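Local coordinates for protein glycoside hydrolase, GH17 family (Formosa sp. Hel1_33_131, PDB 6FCG) that probably hydrolyses internal beta-1,3-glucosidic bonds of laminarin, an algal storage glucan, as an endo-acting family 17 glycoside hydrolase, at residues Ile301-Thr306 with Arg337-Glu342; Asn190-Leu195 with Gly199-Asp204; Lys101-Leu106 with Ala111-Tyr116; Leu372-Gly377 with Thr403-Gly408. All coordinates share one frame; numbering follows the deposited sequence.

Contact 1. Residues Ile301-Thr306 with Arg337-Glu342; sequences IHIGET and REWTNE
Ile303 presses its CG1-CD1 arm against the six-membered ring of Trp339, joining strand 301-305 of the family 17 TIM barrel to helix 326-342 on its outside. Ile303 CD1 stops 3.8 Å from Trp339 CH2, and CG1 of the same residue lies 3.9 Å from that carbon. The isoleucine arm and the indole cross at about a right angle, and CD1 approaches the ring obliquely. Two torsions shape the arm: CG1 sits anti to the carbonyl carbon (chi1 -54°), and a second bend (chi2 -55°) keeps CD1 beside the same ring carbon that CG1 touches. Thr340 adds its methyl, CG2, 4.2 Å from Ile303 CG1. That same methyl lies 3.8 Å above one face of the Trp339 ring, offset toward the rim, which ties the three apolar groups into one small cluster. Farther out, helix 266-294 covers part of the cluster, with Ser285 touching both Ile303 and Trp339 and Val282 touching Trp339. The strand itself is held in place through the backbone: Ile303 bonds to Ser346 and Phe348, while His302 and Gly304 bond to strand 238-241. The polar branch of Thr340 is turned to its own helix, where OG1 is hydrogen-bonded to the carbonyl oxygen of Ile336, one turn earlier.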
loop_
_atom_site.group_PDB
_atom_site.type_symbol
_atom_site.label_atom_id
_atom_site.label_comp_id
_atom_site.label_asym_id
_atom_site.label_seq_id
_atom_site.Cartn_x
_atom_site.Cartn_y
_atom_site.Cartn_z
ATOM N N ILE A 301 2.270 45.516 8.810
ATOM C CA ILE A 301 2.191 44.084 8.943
ATOM C C ILE A 301 3.556 43.606 9.419
ATOM O O ILE A 301 4.600 44.010 8.868
ATOM C CB ILE A 301 1.830 43.423 7.605
ATOM C CG1 ILE A 301 0.416 43.842 7.204
ATOM C CG2 ILE A 301 1.899 41.906 7.728
ATOM C CD1 ILE A 301 0.110 43.610 5.755
ATOM N N HIS A 302 3.529 42.727 10.425
ATOM C CA HIS A 302 4.724 41.994 10.889
ATOM C C HIS A 302 4.474 40.494 10.919
ATOM O O HIS A 302 3.341 40.043 11.034
ATOM C CB HIS A 302 5.160 42.536 12.239
ATOM C CG HIS A 302 5.572 43.974 12.169
ATOM N ND1 HIS A 302 6.714 44.360 11.513
ATOM C CD2 HIS A 302 4.963 45.117 12.558
ATOM C CE1 HIS A 302 6.821 45.674 11.535
ATOM N NE2 HIS A 302 5.770 46.159 12.167
ATOM N N ILE A 303 5.536 39.713 10.786
ATOM C CA ILE A 303 5.417 38.262 10.833
ATOM C C ILE A 303 5.488 37.803 12.279
ATOM O O ILE A 303 6.536 37.816 12.907
ATOM C CB ILE A 303 6.469 37.554 9.958
ATOM C CG1 ILE A 303 6.406 38.088 8.508
ATOM C CG2 ILE A 303 6.255 36.041 9.971
ATOM C CD1 ILE A 303 5.038 38.013 7.837
ATOM N N GLY A 304 4.346 37.369 12.782
ATOM C CA GLY A 304 4.242 36.850 14.131
ATOM C C GLY A 304 4.684 35.407 14.312
ATOM O O GLY A 304 4.943 34.988 15.447
ATOM N N GLU A 305 4.688 34.625 13.236
ATOM C CA GLU A 305 5.086 33.243 13.347
ATOM C C GLU A 305 5.395 32.649 11.979
ATOM O O GLU A 305 4.589 32.704 11.072
ATOM C CB GLU A 305 4.029 32.408 14.107
ATOM C CG GLU A 305 4.619 31.272 14.959
ATOM C CD GLU A 305 3.557 30.398 15.623
ATOM O OE1 GLU A 305 3.410 29.208 15.212
ATOM O OE2 GLU A 305 2.839 30.880 16.543
ATOM N N THR A 306 6.586 32.087 11.857
ATOM C CA THR A 306 6.907 31.147 10.788
ATOM C C THR A 306 8.115 30.323 11.236
ATOM O O THR A 306 8.882 30.767 12.082
ATOM C CB THR A 306 7.185 31.841 9.448
ATOM O OG1 THR A 306 7.260 30.852 8.417
ATOM C CG2 THR A 306 8.502 32.626 9.482
ATOM N N ARG A 337 14.939 35.986 7.356
ATOM C CA ARG A 337 15.652 37.121 7.912
ATOM C C ARG A 337 15.953 38.164 6.839
ATOM O O ARG A 337 15.660 39.356 7.042
ATOM C CB ARG A 337 16.923 36.678 8.644
ATOM C CG ARG A 337 16.681 35.988 9.988
ATOM C CD ARG A 337 15.999 36.869 11.029
ATOM N NE ARG A 337 16.016 36.183 12.322
ATOM C CZ ARG A 337 15.178 36.398 13.342
ATOM N NH1 ARG A 337 15.365 35.701 14.451
ATOM N NH2 ARG A 337 14.207 37.303 13.319
ATOM N N GLU A 338 16.513 37.737 5.705
ATOM C CA GLU A 338 16.796 38.677 4.582
ATOM C C GLU A 338 15.538 39.383 4.072
ATOM O O GLU A 338 15.505 40.601 3.977
ATOM C CB GLU A 338 17.493 37.982 3.413
ATOM C CG GLU A 338 19.005 37.875 3.574
ATOM C CD GLU A 338 19.612 36.793 2.693
ATOM O OE1 GLU A 338 19.286 36.763 1.476
ATOM O OE2 GLU A 338 20.400 35.959 3.220
ATOM N N TRP A 339 14.487 38.615 3.823
ATOM C CA TRP A 339 13.218 39.197 3.387
ATOM C C TRP A 339 12.660 40.220 4.385
ATOM O O TRP A 339 12.296 41.310 3.996
ATOM C CB TRP A 339 12.157 38.113 3.094
ATOM C CG TRP A 339 10.752 38.624 3.045
ATOM C CD1 TRP A 339 10.298 39.699 2.349
ATOM C CD2 TRP A 339 9.624 38.088 3.729
ATOM N NE1 TRP A 339 8.956 39.874 2.570
ATOM C CE2 TRP A 339 8.517 38.893 3.415
ATOM C CE3 TRP A 339 9.438 36.992 4.569
ATOM C CZ2 TRP A 339 7.246 38.640 3.901
ATOM C CZ3 TRP A 339 8.164 36.727 5.055
ATOM C CH2 TRP A 339 7.087 37.551 4.723
ATOM N N THR A 340 12.578 39.847 5.654
ATOM C CA THR A 340 11.944 40.693 6.643
ATOM C C THR A 340 12.743 41.937 6.921
ATOM O O THR A 340 12.171 43.002 7.102
ATOM C CB THR A 340 11.581 39.920 7.944
ATOM O OG1 THR A 340 12.709 39.178 8.451
ATOM C CG2 THR A 340 10.428 38.984 7.659
ATOM N N ASN A 341 14.057 41.819 6.961
ATOM C CA ASN A 341 14.882 42.985 7.242
ATOM C C ASN A 341 14.865 43.980 6.041
ATOM O O ASN A 341 14.834 45.184 6.264
ATOM C CB ASN A 341 16.248 42.609 7.866
ATOM C CG ASN A 341 17.417 43.142 7.057
ATOM O OD1 ASN A 341 18.038 44.082 7.500
ATOM N ND2 ASN A 341 17.673 42.616 5.834
ATOM N N GLU A 342 14.796 43.485 4.797
ATOM C CA GLU A 342 14.624 44.347 3.576
ATOM C C GLU A 342 13.222 44.967 3.468
ATOM O O GLU A 342 13.081 46.043 2.941
ATOM C CB GLU A 342 14.943 43.587 2.253
#

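Contact 2. Residues Asn190-Leu195 with Gly199-Asp204; sequences NHLQAL and GDLSKD
Leu195 meets both Leu201 and Asp200, at different points along its length. Its CB lies 4.0 Å from Leu201 CD1. From there CG stands beside the backbone N, anti to the carbonyl carbon (chi1 -69°), and at the tip Leu195 CD2 comes 3.7 Å from Asp200 OD2, a methyl alongside a carboxylate oxygen. The Leu195 side chain also reaches Val151 of helix 143-156. Leu201 CD1 serves a second neighbour as well, lying 4.3 Å from CD2 of Leu192, so Leu201 packs against two leucines one turn apart on the helix. Leu192 reaches deeper, onto Ile164 and Val166 of strand 161-168 and Ile207 of strand 206-212. This is one of the helix-to-strand returns of a beta/alpha barrel: helix 182-197 ends and the chain turns back toward strand 206-212. The reversal is a Schellman motif with Gly199 at the position of positive phi (93°), where a side chain would collide with the carbonyl oxygen before it. Around it the carbonyl oxygen of Leu195 gathers two weak backbone bonds, from Asp200 N at 3.0 Å and from Leu201 N at 3.4 Å. The carbonyl of Asp200 in turn receives Gln155 NE2 from helix 143-156. Past the hydrophobic part the loop makes an ST turn, in which Ser202 OG accepts from Asp204 N at 2.9 Å.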
loop_
_atom_site.group_PDB
_atom_site.type_symbol
_atom_site.label_atom_id
_atom_site.label_comp_id
_atom_site.label_asym_id
_atom_site.label_seq_id
_atom_site.Cartn_x
_atom_site.Cartn_y
_atom_site.Cartn_z
ATOM N N ASN A 190 -10.609 46.121 21.571
ATOM C CA ASN A 190 -11.245 47.400 21.880
ATOM C C ASN A 190 -11.155 47.701 23.364
ATOM O O ASN A 190 -10.940 48.843 23.741
ATOM C CB ASN A 190 -12.712 47.445 21.399
ATOM C CG ASN A 190 -12.840 47.800 19.906
ATOM O OD1 ASN A 190 -11.931 48.379 19.293
ATOM N ND2 ASN A 190 -13.985 47.485 19.326
ATOM N N HIS A 191 -11.322 46.678 24.192
ATOM C CA HIS A 191 -11.157 46.816 25.632
ATOM C C HIS A 191 -9.774 47.376 25.984
ATOM O O HIS A 191 -9.659 48.300 26.788
ATOM C CB HIS A 191 -11.347 45.450 26.282
ATOM C CG HIS A 191 -11.077 45.412 27.757
ATOM N ND1 HIS A 191 -12.033 45.684 28.712
ATOM C CD2 HIS A 191 -9.961 45.060 28.437
ATOM C CE1 HIS A 191 -11.508 45.535 29.919
ATOM N NE2 HIS A 191 -10.253 45.154 29.779
ATOM N N LEU A 192 -8.743 46.813 25.357
ATOM C CA LEU A 192 -7.362 47.238 25.580
ATOM C C LEU A 192 -7.069 48.640 25.029
ATOM O O LEU A 192 -6.381 49.418 25.686
ATOM C CB LEU A 192 -6.373 46.212 24.998
ATOM C CG LEU A 192 -6.293 44.832 25.677
ATOM C CD1 LEU A 192 -5.340 43.934 24.914
ATOM C CD2 LEU A 192 -5.841 44.907 27.117
ATOM N N GLN A 193 -7.595 48.966 23.851
ATOM C CA GLN A 193 -7.468 50.330 23.310
ATOM C C GLN A 193 -8.167 51.387 24.188
ATOM O O GLN A 193 -7.672 52.510 24.302
ATOM C CB GLN A 193 -8.023 50.429 21.885
ATOM C CG GLN A 193 -7.317 49.608 20.804
ATOM C CD GLN A 193 -5.852 49.947 20.606
ATOM O OE1 GLN A 193 -5.289 50.726 21.362
ATOM N NE2 GLN A 193 -5.244 49.403 19.562
ATOM N N ALA A 194 -9.286 51.003 24.810
ATOM C CA ALA A 194 -10.021 51.857 25.760
ATOM C C ALA A 194 -9.246 52.079 27.068
ATOM O O ALA A 194 -9.200 53.209 27.563
ATOM C CB ALA A 194 -11.403 51.282 26.067
ATOM N N LEU A 195 -8.639 51.024 27.620
ATOM C CA LEU A 195 -7.719 51.182 28.760
ATOM C C LEU A 195 -6.546 52.118 28.458
ATOM O O LEU A 195 -6.103 52.831 29.349
ATOM C CB LEU A 195 -7.166 49.853 29.233
ATOM C CG LEU A 195 -8.122 48.864 29.907
ATOM C CD1 LEU A 195 -7.318 47.597 30.265
ATOM C CD2 LEU A 195 -8.838 49.424 31.138
ATOM N N GLY A 199 -5.922 55.938 30.216
ATOM C CA GLY A 199 -4.661 56.127 30.941
ATOM C C GLY A 199 -4.183 54.976 31.823
ATOM O O GLY A 199 -3.118 55.100 32.433
ATOM N N ASP A 200 -4.910 53.855 31.855
ATOM C CA ASP A 200 -4.482 52.666 32.616
ATOM C C ASP A 200 -3.325 51.886 31.946
ATOM O O ASP A 200 -2.688 51.047 32.582
ATOM C CB ASP A 200 -5.656 51.703 32.869
ATOM C CG ASP A 200 -6.688 52.246 33.866
ATOM O OD1 ASP A 200 -6.432 53.269 34.546
ATOM O OD2 ASP A 200 -7.771 51.621 33.981
ATOM N N LEU A 201 -3.100 52.132 30.661
ATOM C CA LEU A 201 -1.970 51.554 29.926
ATOM C C LEU A 201 -1.335 52.662 29.136
ATOM O O LEU A 201 -2.019 53.615 28.754
ATOM C CB LEU A 201 -2.435 50.454 28.936
ATOM C CG LEU A 201 -2.937 49.133 29.516
ATOM C CD1 LEU A 201 -3.573 48.283 28.442
ATOM C CD2 LEU A 201 -1.819 48.374 30.221
ATOM N N SER A 202 -0.036 52.535 28.897
ATOM C CA SER A 202 0.700 53.506 28.121
ATOM C C SER A 202 0.072 53.690 26.748
ATOM O O SER A 202 -0.364 52.760 26.121
ATOM C CB SER A 202 2.156 53.068 27.961
ATOM O OG SER A 202 2.711 53.618 26.784
ATOM N N LYS A 203 0.065 54.914 26.260
ATOM C CA LYS A 203 -0.434 55.188 24.908
ATOM C C LYS A 203 0.443 54.612 23.805
ATOM O O LYS A 203 -0.028 54.470 22.669
ATOM C CB LYS A 203 -0.699 56.676 24.719
ATOM C CG LYS A 203 -2.056 57.036 25.279
ATOM C CD LYS A 203 -2.299 58.519 25.238
ATOM C CE LYS A 203 -3.643 58.909 25.860
ATOM N NZ LYS A 203 -3.733 60.389 25.756
ATOM N N ASP A 204 1.699 54.299 24.137
ATOM C CA ASP A 204 2.632 53.677 23.189
ATOM C C ASP A 204 2.635 52.133 23.129
ATOM O O ASP A 204 3.358 51.547 22.310
ATOM C CB ASP A 204 4.043 54.153 23.501
ATOM C CG ASP A 204 4.240 55.641 23.235
ATOM O OD1 ASP A 204 3.840 56.119 22.151
ATOM O OD2 ASP A 204 4.841 56.322 24.100
#

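Contact 3. Residues Lys101-Leu106 with Ala111-Tyr116; sequences KAIREL and ANFEMY
Leu106 lays its CB over one face of the Phe113 ring, 4.0 Å from the centroid and 16° off the ring normal, a CH-pi contact displaced toward the rim. Its CD1 follows the ring outward to Phe113 CZ, 3.7 Å away. Ile103, one turn earlier, comes to the same ring at its edge, near the plane, where CG2 is 4.4 Å from Phe113 CE2. With CG anti to the backbone N (chi1 -168°), the ring continues from a CB that already faces the helix. Here helix 95-109 of the TIM barrel packs on the chain that leaves it and enters strand 116-121. The Phe113 ring also stacks with His79, while Met75 of the neighbouring helix 68-80 touches Ile103 and Leu106. With an alanine at Phe113, the face over which Leu106 CB lies would be gone, and a gap would probably open between this leucine, Ile103 and His79. Toward the strand, Ile103 CD1 packs on Met115 CG at 3.7 Å, the two side chains crossing at about a right angle. Met115 then bends away toward its sulfur, and its side chain touches Leu86 of strand 83-87.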
loop_
_atom_site.group_PDB
_atom_site.type_symbol
_atom_site.label_atom_id
_atom_site.label_comp_id
_atom_site.label_asym_id
_atom_site.label_seq_id
_atom_site.Cartn_x
_atom_site.Cartn_y
_atom_site.Cartn_z
ATOM N N LYS A 101 10.072 38.347 35.145
ATOM C CA LYS A 101 10.891 38.409 36.364
ATOM C C LYS A 101 12.378 38.211 36.078
ATOM O O LYS A 101 13.234 38.937 36.621
ATOM C CB LYS A 101 10.420 37.403 37.431
ATOM C CG LYS A 101 9.178 37.894 38.149
ATOM C CD LYS A 101 8.506 36.867 39.052
ATOM C CE LYS A 101 7.093 37.374 39.345
ATOM N NZ LYS A 101 6.347 36.498 40.265
ATOM N N ALA A 102 12.640 37.249 35.211
ATOM C CA ALA A 102 13.972 36.902 34.798
ATOM C C ALA A 102 14.638 38.037 34.069
ATOM O O ALA A 102 15.800 38.331 34.341
ATOM C CB ALA A 102 13.947 35.672 33.904
ATOM N N ILE A 103 13.916 38.662 33.143
ATOM C CA ILE A 103 14.461 39.778 32.394
ATOM C C ILE A 103 14.737 40.926 33.356
ATOM O O ILE A 103 15.794 41.553 33.264
ATOM C CB ILE A 103 13.535 40.226 31.242
ATOM C CG1 ILE A 103 13.456 39.103 30.180
ATOM C CG2 ILE A 103 14.022 41.515 30.585
ATOM C CD1 ILE A 103 12.450 39.331 29.081
ATOM N N ARG A 104 13.816 41.182 34.291
ATOM C CA ARG A 104 14.013 42.246 35.275
ATOM C C ARG A 104 15.276 42.012 36.097
ATOM O O ARG A 104 16.102 42.931 36.209
ATOM C CB ARG A 104 12.821 42.435 36.186
ATOM C CG ARG A 104 13.042 43.574 37.171
ATOM C CD ARG A 104 11.867 43.843 38.088
ATOM N NE ARG A 104 10.656 44.549 37.609
ATOM C CZ ARG A 104 10.511 45.407 36.579
ATOM N NH1 ARG A 104 11.509 45.763 35.720
ATOM N NH2 ARG A 104 9.288 45.910 36.393
ATOM N N GLU A 105 15.471 40.804 36.618
ATOM C CA GLU A 105 16.713 40.494 37.326
ATOM C C GLU A 105 17.961 40.757 36.483
ATOM O O GLU A 105 18.920 41.362 36.972
ATOM C CB GLU A 105 16.745 39.058 37.831
ATOM C CG GLU A 105 15.922 38.835 39.094
ATOM C CD GLU A 105 16.094 37.433 39.671
ATOM O OE1 GLU A 105 15.144 36.936 40.311
ATOM O OE2 GLU A 105 17.178 36.818 39.483
ATOM N N LEU A 106 17.952 40.327 35.218
ATOM C CA LEU A 106 19.105 40.552 34.345
ATOM C C LEU A 106 19.368 42.030 34.027
ATOM O O LEU A 106 20.508 42.411 33.843
ATOM C CB LEU A 106 19.009 39.790 33.028
ATOM C CG LEU A 106 18.976 38.277 33.059
ATOM C CD1 LEU A 106 18.309 37.733 31.822
ATOM C CD2 LEU A 106 20.362 37.648 33.192
ATOM N N ALA A 111 23.178 46.947 33.382
ATOM C CA ALA A 111 22.450 48.081 32.887
ATOM C C ALA A 111 22.332 48.127 31.349
ATOM O O ALA A 111 21.445 48.786 30.832
ATOM C CB ALA A 111 23.068 49.352 33.436
ATOM N N ASN A 112 23.208 47.443 30.621
ATOM C CA ASN A 112 23.088 47.333 29.135
ATOM C C ASN A 112 22.248 46.193 28.599
ATOM O O ASN A 112 22.020 46.128 27.390
ATOM C CB ASN A 112 24.469 47.266 28.470
ATOM C CG ASN A 112 25.245 48.540 28.642
ATOM O OD1 ASN A 112 26.425 48.476 28.954
ATOM N ND2 ASN A 112 24.593 49.698 28.533
ATOM N N PHE A 113 21.808 45.294 29.473
ATOM C CA PHE A 113 20.931 44.219 29.048
ATOM C C PHE A 113 19.599 44.808 28.623
ATOM O O PHE A 113 19.042 45.644 29.323
ATOM C CB PHE A 113 20.725 43.160 30.145
ATOM C CG PHE A 113 20.067 41.903 29.641
ATOM C CD1 PHE A 113 20.824 40.887 29.074
ATOM C CD2 PHE A 113 18.679 41.765 29.685
ATOM C CE1 PHE A 113 20.213 39.742 28.588
ATOM C CE2 PHE A 113 18.066 40.629 29.203
ATOM C CZ PHE A 113 18.830 39.612 28.658
ATOM N N GLU A 114 19.089 44.309 27.500
ATOM C CA GLU A 114 17.916 44.853 26.830
ATOM C C GLU A 114 17.146 43.659 26.223
ATOM O O GLU A 114 17.706 42.885 25.450
ATOM C CB GLU A 114 18.401 45.819 25.760
ATOM C CG GLU A 114 17.375 46.774 25.183
ATOM C CD GLU A 114 17.900 47.594 23.988
ATOM O OE1 GLU A 114 18.925 47.211 23.341
ATOM O OE2 GLU A 114 17.284 48.652 23.683
ATOM N N MET A 115 15.917 43.423 26.681
ATOM C CA MET A 115 15.046 42.407 26.091
ATOM C C MET A 115 13.632 42.909 26.229
ATOM O O MET A 115 13.232 43.304 27.321
ATOM C CB MET A 115 15.185 41.040 26.787
ATOM C CG MET A 115 14.488 39.894 26.051
ATOM S SD MET A 115 15.234 39.475 24.462
ATOM C CE MET A 115 16.756 38.708 25.001
ATOM N N TYR A 116 12.879 42.875 25.137
ATOM C CA TYR A 116 11.475 43.284 25.130
ATOM C C TYR A 116 10.557 42.118 24.873
ATOM O O TYR A 116 10.995 41.051 24.438
ATOM C CB TYR A 116 11.271 44.330 24.072
ATOM C CG TYR A 116 12.174 45.503 24.299
ATOM C CD1 TYR A 116 11.923 46.408 25.321
ATOM C CD2 TYR A 116 13.305 45.684 23.524
ATOM C CE1 TYR A 116 12.760 47.477 25.543
ATOM C CE2 TYR A 116 14.146 46.761 23.731
ATOM C CZ TYR A 116 13.866 47.662 24.731
ATOM O OH TYR A 116 14.727 48.711 24.935
#

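Contact 4. Residues Leu372-Gly377 with Thr403-Gly408; sequences LFTVDG and TKTYNG
Between Thr374 and Thr405 two methyls meet rather than flat groups, CG2 to CG2 at 3.8 Å. The Phe373 ring takes no part in this methyl contact; it meets Phe392 edge-to-face and Phe353 with planes at about 25°. Both threonines place OG1 between the backbone N and the carbonyl carbon (chi1 76° in Thr374, 53° in Thr405), which leaves CG2 anti to the carbonyl carbon in each, facing the other threonine, while the side chains slide past each other in opposite directions. Their hydroxyls serve other partners. Thr374 OG1 is weakly bonded to Asp376 N within the type I beta turn Thr374-Gly377, closed by Gly377 N on Thr374 O at 3.1 Å, and is hydrogen-bonded to Lys378 N just past it. Thr405 OG1 bonds to Glu326 OE1 and Trp384 NE1, so this buried hydroxyl is gripped from two helices. Farther along, Gly377 O and Thr403 N lie 4.0 Å apart, and the backbone of Thr403 is bonded instead to Ala379. Two loops are thus joined beside the start of helix 326-342, with helix 384-388 touched by Lys404 and Tyr406, and helix 410-416 touched by Tyr406.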
loop_
_atom_site.group_PDB
_atom_site.type_symbol
_atom_site.label_atom_id
_atom_site.label_comp_id
_atom_site.label_asym_id
_atom_site.label_seq_id
_atom_site.Cartn_x
_atom_site.Cartn_y
_atom_site.Cartn_z
ATOM N N LEU A 372 16.052 26.658 17.056
ATOM C CA LEU A 372 17.396 26.893 16.530
ATOM C C LEU A 372 18.396 26.112 17.376
ATOM O O LEU A 372 19.492 25.768 16.914
ATOM C CB LEU A 372 17.726 28.366 16.536
ATOM C CG LEU A 372 16.748 29.282 15.830
ATOM C CD1 LEU A 372 17.146 30.722 16.080
ATOM C CD2 LEU A 372 16.671 29.007 14.343
ATOM N N PHE A 373 18.029 25.849 18.624
ATOM C CA PHE A 373 18.818 25.008 19.533
ATOM C C PHE A 373 18.017 23.769 19.888
ATOM O O PHE A 373 16.763 23.798 19.865
ATOM C CB PHE A 373 19.111 25.732 20.872
ATOM C CG PHE A 373 19.880 27.011 20.745
ATOM C CD1 PHE A 373 19.242 28.215 20.556
ATOM C CD2 PHE A 373 21.272 27.008 20.853
ATOM C CE1 PHE A 373 19.963 29.378 20.437
ATOM C CE2 PHE A 373 21.997 28.183 20.729
ATOM C CZ PHE A 373 21.338 29.370 20.536
ATOM N N THR A 374 18.741 22.733 20.333
ATOM C CA THR A 374 18.130 21.488 20.825
ATOM C C THR A 374 17.699 21.748 22.254
ATOM O O THR A 374 18.067 22.759 22.833
ATOM C CB THR A 374 19.033 20.227 20.751
ATOM O OG1 THR A 374 20.039 20.219 21.781
ATOM C CG2 THR A 374 19.664 20.034 19.390
ATOM N N VAL A 375 16.930 20.842 22.836
ATOM C CA VAL A 375 16.508 21.024 24.237
ATOM C C VAL A 375 17.759 21.111 25.169
ATOM O O VAL A 375 17.779 21.884 26.105
ATOM C CB VAL A 375 15.422 20.014 24.702
ATOM C CG1 VAL A 375 15.982 18.614 24.786
ATOM C CG2 VAL A 375 14.854 20.407 26.051
ATOM N N ASP A 376 18.803 20.329 24.872
ATOM C CA ASP A 376 20.054 20.288 25.655
ATOM C C ASP A 376 21.008 21.460 25.394
ATOM O O ASP A 376 22.069 21.535 26.001
ATOM C CB ASP A 376 20.814 18.967 25.396
ATOM C CG ASP A 376 19.987 17.708 25.747
ATOM O OD1 ASP A 376 19.421 17.614 26.866
ATOM O OD2 ASP A 376 19.897 16.812 24.886
ATOM N N GLY A 377 20.647 22.371 24.499
ATOM C CA GLY A 377 21.423 23.568 24.262
ATOM C C GLY A 377 22.449 23.421 23.166
ATOM O O GLY A 377 23.312 24.278 23.040
ATOM N N THR A 403 27.249 23.729 22.284
ATOM C CA THR A 403 28.004 22.886 21.370
ATOM C C THR A 403 27.290 22.820 20.024
ATOM O O THR A 403 26.083 23.032 19.941
ATOM C CB THR A 403 28.130 21.516 22.039
ATOM O OG1 THR A 403 29.270 21.592 22.865
ATOM C CG2 THR A 403 28.304 20.350 21.093
ATOM N N LYS A 404 28.043 22.569 18.962
ATOM C CA LYS A 404 27.466 22.306 17.646
ATOM C C LYS A 404 26.848 20.917 17.569
ATOM O O LYS A 404 27.415 19.961 18.081
ATOM C CB LYS A 404 28.535 22.466 16.583
ATOM C CG LYS A 404 28.792 23.918 16.189
ATOM C CD LYS A 404 30.261 24.315 16.087
ATOM C CE LYS A 404 31.084 23.393 15.210
ATOM N NZ LYS A 404 32.402 23.971 14.840
ATOM N N THR A 405 25.670 20.807 16.940
ATOM C CA THR A 405 25.072 19.492 16.577
ATOM C C THR A 405 25.982 18.823 15.569
ATOM O O THR A 405 26.744 19.526 14.906
ATOM C CB THR A 405 23.659 19.604 15.925
ATOM O OG1 THR A 405 23.706 20.500 14.815
ATOM C CG2 THR A 405 22.598 20.095 16.935
ATOM N N TYR A 406 25.932 17.485 15.475
ATOM C CA TYR A 406 26.804 16.701 14.554
ATOM C C TYR A 406 28.322 16.901 14.748
ATOM O O TYR A 406 29.114 16.574 13.855
ATOM C CB TYR A 406 26.488 17.041 13.079
ATOM C CG TYR A 406 25.112 16.679 12.632
ATOM C CD1 TYR A 406 24.869 15.447 12.028
ATOM C CD2 TYR A 406 24.050 17.570 12.788
ATOM C CE1 TYR A 406 23.618 15.110 11.595
ATOM C CE2 TYR A 406 22.777 17.241 12.353
ATOM C CZ TYR A 406 22.573 16.006 11.748
ATOM O OH TYR A 406 21.322 15.677 11.325
ATOM N N ASN A 407 28.741 17.465 15.875
ATOM C CA ASN A 407 30.134 17.866 16.065
ATOM C C ASN A 407 30.655 18.830 15.050
ATOM O O ASN A 407 31.856 18.860 14.779
ATOM C CB ASN A 407 31.043 16.647 16.165
ATOM C CG ASN A 407 31.091 16.199 17.557
ATOM O OD1 ASN A 407 31.602 16.959 18.355
ATOM N ND2 ASN A 407 30.377 15.129 17.920
ATOM N N GLY A 408 29.746 19.626 14.495
ATOM C CA GLY A 408 30.114 20.588 13.479
ATOM C C GLY A 408 30.568 19.986 12.182
ATOM O O GLY A 408 31.250 20.655 11.396
#

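How the contacts relate
Contacts 1, 2 and 3 each pair a helix of the barrel's outer layer with the chain running in or toward its parallel sheet, whereas contact 4 joins two loops. Contact 1 is the most central, about 10 Å from the chain centre; contacts 2 and 3 lie about 25 and 22 Å out and 24 Å from each other between centres. Contacts 2 and 4 are 42 Å apart between centres, on opposite sides of the chain's centre. Helix 326-342 links contacts 1 and 4, whose nearest atoms are about 6 Å apart. Family 17 active sites lie at the C-terminal ends of the barrel strands, and strand 301-305 of contact 1 probably runs toward that site.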